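Local coordinates for lipoprotein signal peptidase (PDB 6RYO) that cleaves the signal peptides from bacterial prolipoproteins within the membrane, acting as an aspartic endopeptidase of the A8 family, at residues T48-I52 against V140-I144. Residues are numbered along the deposited sequence; the frame is centred on the assembly and turned at random.
Sequences TKYII and VVDFI. With OLC ((2R)-2,3-dihydroxypropyl (9Z)-octadec-9-enoate), chain G.
With CG between its backbone N and carbonyl carbon (chi1 55°), Phe-143 sets its ring where Thr-48 and Ile-52 touch it, and the chi1 of Ile-52 (-54°) brings CG1 against that ring. Helix 31-55 here packs across strand 140-146, an outer strand of the antiparallel three-stranded sheet of signal peptidase II, at a classic beta bulge where Phe-143 and Ile-144 both face Phe-156. The axes of segments 48-52 and 140-144 lie 85° apart and come within 8.4 Å. Ile-52 CG1 makes an off-centre CH-pi contact 4.2 Å from the Phe-143 ring centroid; a branched aliphatic chain suits this place because CG2 rests on Phe-143 CB while CD1 extends to the monoolein chain, 3.6 Å from its C4. The same lipid puts C8 at the ring edge, so an apolar aromatic fits between helix, strand and acyl chain. One helical turn earlier, Thr-48 OG1 comes within 3.5 Å of Phe-143 CZ, yet its single proton is taken up within the helix, chiefly by Phe-44 O and also by Asp-45 O. Lys-49 CG lies 3.8 Å from Val-141 CB, and the extended methylenes beyond carry NZ to salt bridges with Asp-45 and Asp-133. CB of Asp-142, probably one of two catalytic aspartates, points away from the helix; its OD1 hydrogen-bonds a polar side chain of the bound peptide. Val-141, compact and beta-branched, fits close against the helix backbone, its CG1 3.6 Å from Lys-49 O.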
ATOM      1  N   THR A  48      -5.755   7.006  -8.810  1.00 36.01           N
ATOM      2  CA  THR A  48      -4.939   8.173  -8.478  1.00 34.28           C
ATOM      3  C   THR A  48      -3.558   8.082  -9.117  1.00 35.31           C
ATOM      4  O   THR A  48      -3.049   9.070  -9.660  1.00 37.54           O
ATOM      5  CB  THR A  48      -4.814   8.317  -6.961  1.00 34.48           C
ATOM      6  OG1 THR A  48      -4.455   7.054  -6.387  1.00 33.63           O
ATOM      7  CG2 THR A  48      -6.128   8.800  -6.359  1.00 38.47           C
ATOM      8  N   LYS A  49      -2.928   6.905  -9.041  1.00 31.69           N
ATOM      9  CA  LYS A  49      -1.660   6.691  -9.735  1.00 24.41           C
ATOM     10  C   LYS A  49      -1.779   7.020 -11.217  1.00 26.74           C
ATOM     11  O   LYS A  49      -0.893   7.661 -11.794  1.00 28.73           O
ATOM     12  CB  LYS A  49      -1.201   5.243  -9.559  1.00 20.91           C
ATOM     13  CG  LYS A  49      -0.521   4.933  -8.239  1.00 23.48           C
ATOM     14  CD  LYS A  49      -0.316   3.436  -8.096  1.00 23.44           C
ATOM     15  CE  LYS A  49       0.609   3.102  -6.940  1.00 30.07           C
ATOM     16  NZ  LYS A  49       0.710   1.633  -6.728  1.00 37.55           N
ATOM     17  N   TYR A  50      -2.873   6.589 -11.849  1.00 27.03           N
ATOM     18  CA  TYR A  50      -3.040   6.798 -13.281  1.00 30.82           C
ATOM     19  C   TYR A  50      -3.344   8.254 -13.613  1.00 35.12           C
ATOM     20  O   TYR A  50      -2.923   8.745 -14.666  1.00 40.25           O
ATOM     21  CB  TYR A  50      -4.147   5.891 -13.815  1.00 33.69           C
ATOM     22  CG  TYR A  50      -4.431   6.074 -15.288  1.00 40.30           C
ATOM     23  CD1 TYR A  50      -5.493   6.857 -15.719  1.00 45.34           C
ATOM     24  CD2 TYR A  50      -3.632   5.468 -16.248  1.00 42.99           C
ATOM     25  CE1 TYR A  50      -5.754   7.028 -17.066  1.00 49.03           C
ATOM     26  CE2 TYR A  50      -3.885   5.632 -17.597  1.00 46.39           C
ATOM     27  CZ  TYR A  50      -4.948   6.413 -17.999  1.00 52.66           C
ATOM     28  OH  TYR A  50      -5.201   6.580 -19.344  1.00 59.54           O
ATOM     29  N   ILE A  51      -4.081   8.951 -12.745  1.00 33.12           N
ATOM     30  CA  ILE A  51      -4.379  10.357 -12.998  1.00 30.91           C
ATOM     31  C   ILE A  51      -3.094  11.176 -13.015  1.00 37.21           C
ATOM     32  O   ILE A  51      -2.906  12.048 -13.871  1.00 40.07           O
ATOM     33  CB  ILE A  51      -5.380  10.893 -11.955  1.00 30.14           C
ATOM     34  CG1 ILE A  51      -6.670  10.071 -11.964  1.00 34.16           C
ATOM     35  CG2 ILE A  51      -5.688  12.356 -12.214  1.00 27.64           C
ATOM     36  CD1 ILE A  51      -7.301   9.917 -13.325  1.00 37.54           C
ATOM     37  N   ILE A  52      -2.179  10.889 -12.085  1.00 33.61           N
ATOM     38  CA  ILE A  52      -0.913  11.614 -12.027  1.00 29.94           C
ATOM     39  C   ILE A  52      -0.059  11.304 -13.250  1.00 29.25           C
ATOM     40  O   ILE A  52       0.639  12.180 -13.777  1.00 29.62           O
ATOM     41  CB  ILE A  52      -0.167  11.279 -10.720  1.00 31.18           C
ATOM     42  CG1 ILE A  52      -1.069  11.528  -9.513  1.00 34.61           C
ATOM     43  CG2 ILE A  52       1.112  12.094 -10.610  1.00 30.14           C
ATOM     44  CD1 ILE A  52      -1.689  12.896  -9.498  1.00 35.49           C
ATOM     45  N   VAL A 140       6.947   2.126  -9.741  1.00 22.51           N
ATOM     46  CA  VAL A 140       5.805   2.434  -8.891  1.00 19.57           C
ATOM     47  C   VAL A 140       5.560   3.934  -8.950  1.00 22.61           C
ATOM     48  O   VAL A 140       6.495   4.725  -8.779  1.00 21.12           O
ATOM     49  CB  VAL A 140       6.031   1.978  -7.436  1.00 20.32           C
ATOM     50  CG1 VAL A 140       4.905   2.471  -6.543  1.00 21.79           C
ATOM     51  CG2 VAL A 140       6.131   0.463  -7.361  1.00 18.24           C
ATOM     52  N   VAL A 141       4.311   4.324  -9.188  1.00 22.45           N
ATOM     53  CA  VAL A 141       3.945   5.736  -9.249  1.00 19.57           C
ATOM     54  C   VAL A 141       3.821   6.275  -7.830  1.00 17.47           C
ATOM     55  O   VAL A 141       3.017   5.779  -7.034  1.00 19.28           O
ATOM     56  CB  VAL A 141       2.641   5.939 -10.031  1.00 23.46           C
ATOM     57  CG1 VAL A 141       2.135   7.374  -9.872  1.00 19.74           C
ATOM     58  CG2 VAL A 141       2.855   5.608 -11.494  1.00 26.02           C
ATOM     59  N   ASP A 142       4.621   7.288  -7.510  1.00 21.10           N
ATOM     60  CA  ASP A 142       4.572   7.966  -6.223  1.00 24.04           C
ATOM     61  C   ASP A 142       4.225   9.428  -6.449  1.00 23.70           C
ATOM     62  O   ASP A 142       4.851  10.094  -7.283  1.00 25.64           O
ATOM     63  CB  ASP A 142       5.906   7.846  -5.488  1.00 22.86           C
ATOM     64  CG  ASP A 142       6.178   6.442  -4.999  1.00 25.67           C
ATOM     65  OD1 ASP A 142       5.209   5.707  -4.709  1.00 31.07           O
ATOM     66  OD2 ASP A 142       7.367   6.075  -4.894  1.00 28.58           O
ATOM     67  N   PHE A 143       3.229   9.927  -5.714  1.00 21.14           N
ATOM     68  CA  PHE A 143       2.793  11.311  -5.894  1.00 20.17           C
ATOM     69  C   PHE A 143       2.535  12.082  -4.607  1.00 21.89           C
ATOM     70  O   PHE A 143       2.454  13.313  -4.669  1.00 23.88           O
ATOM     71  CB  PHE A 143       1.527  11.362  -6.760  1.00 21.69           C
ATOM     72  CG  PHE A 143       0.397  10.520  -6.235  1.00 22.33           C
ATOM     73  CD1 PHE A 143       0.291   9.183  -6.582  1.00 20.21           C
ATOM     74  CD2 PHE A 143      -0.562  11.068  -5.401  1.00 24.30           C
ATOM     75  CE1 PHE A 143      -0.747   8.407  -6.103  1.00 14.93           C
ATOM     76  CE2 PHE A 143      -1.605  10.295  -4.919  1.00 18.75           C
ATOM     77  CZ  PHE A 143      -1.695   8.963  -5.271  1.00 18.97           C
ATOM     78  N   ILE A 144       2.406  11.436  -3.451  1.00 23.35           N
ATOM     79  CA  ILE A 144       2.088  12.149  -2.216  1.00 20.16           C
ATOM     80  C   ILE A 144       3.374  12.704  -1.618  1.00 25.21           C
ATOM     81  O   ILE A 144       4.276  11.947  -1.241  1.00 27.92           O
ATOM     82  CB  ILE A 144       1.358  11.239  -1.219  1.00 14.74           C
ATOM     83  CG1 ILE A 144      -0.004  10.822  -1.778  1.00  6.69           C
ATOM     84  CG2 ILE A 144       1.190  11.941   0.116  1.00 17.70           C
ATOM     85  CD1 ILE A 144      -0.803   9.939  -0.844  1.00  6.56           C
TER
HETATM   86  C10 OLC G 205      -4.581  11.897  -1.301  1.00 62.74           C
HETATM   87  C9  OLC G 205      -4.820  11.659  -2.575  1.00 60.77           C
HETATM   88  C11 OLC G 205      -4.147  13.284  -0.830  1.00 64.34           C
HETATM   89  C8  OLC G 205      -4.674  12.756  -3.628  1.00 55.98           C
HETATM   90  C24 OLC G 205      -2.266  19.369 -12.704  1.00 83.69           C
HETATM   91  C12 OLC G 205      -4.948  13.674   0.413  1.00 64.49           C
HETATM   92  C7  OLC G 205      -5.349  12.300  -4.921  1.00 51.74           C
HETATM   93  C13 OLC G 205      -4.186  13.266   1.672  1.00 62.92           C
HETATM   94  C6  OLC G 205      -4.868  13.145  -6.100  1.00 50.62           C
HETATM   95  C5  OLC G 205      -5.812  12.932  -7.281  1.00 50.70           C
HETATM   96  C4  OLC G 205      -5.129  13.339  -8.586  1.00 57.34           C
HETATM   97  C3  OLC G 205      -5.182  14.855  -8.755  1.00 65.46           C
HETATM   98  C2  OLC G 205      -4.465  15.249 -10.046  1.00 72.51           C
HETATM   99  C21 OLC G 205      -4.143  18.804 -11.155  1.00 83.36           C
HETATM  100  C1  OLC G 205      -4.824  16.689 -10.407  1.00 79.45           C
HETATM  101  C22 OLC G 205      -3.765  19.513 -12.453  1.00 84.76           C
HETATM  102  O19 OLC G 205      -5.783  17.193  -9.923  1.00 83.07           O
HETATM  103  O25 OLC G 205      -1.861  20.310 -13.659  1.00 82.67           O
HETATM  104  O23 OLC G 205      -4.473  18.949 -13.522  1.00 86.38           O
HETATM  105  O20 OLC G 205      -4.032  17.416 -11.306  1.00 80.94           O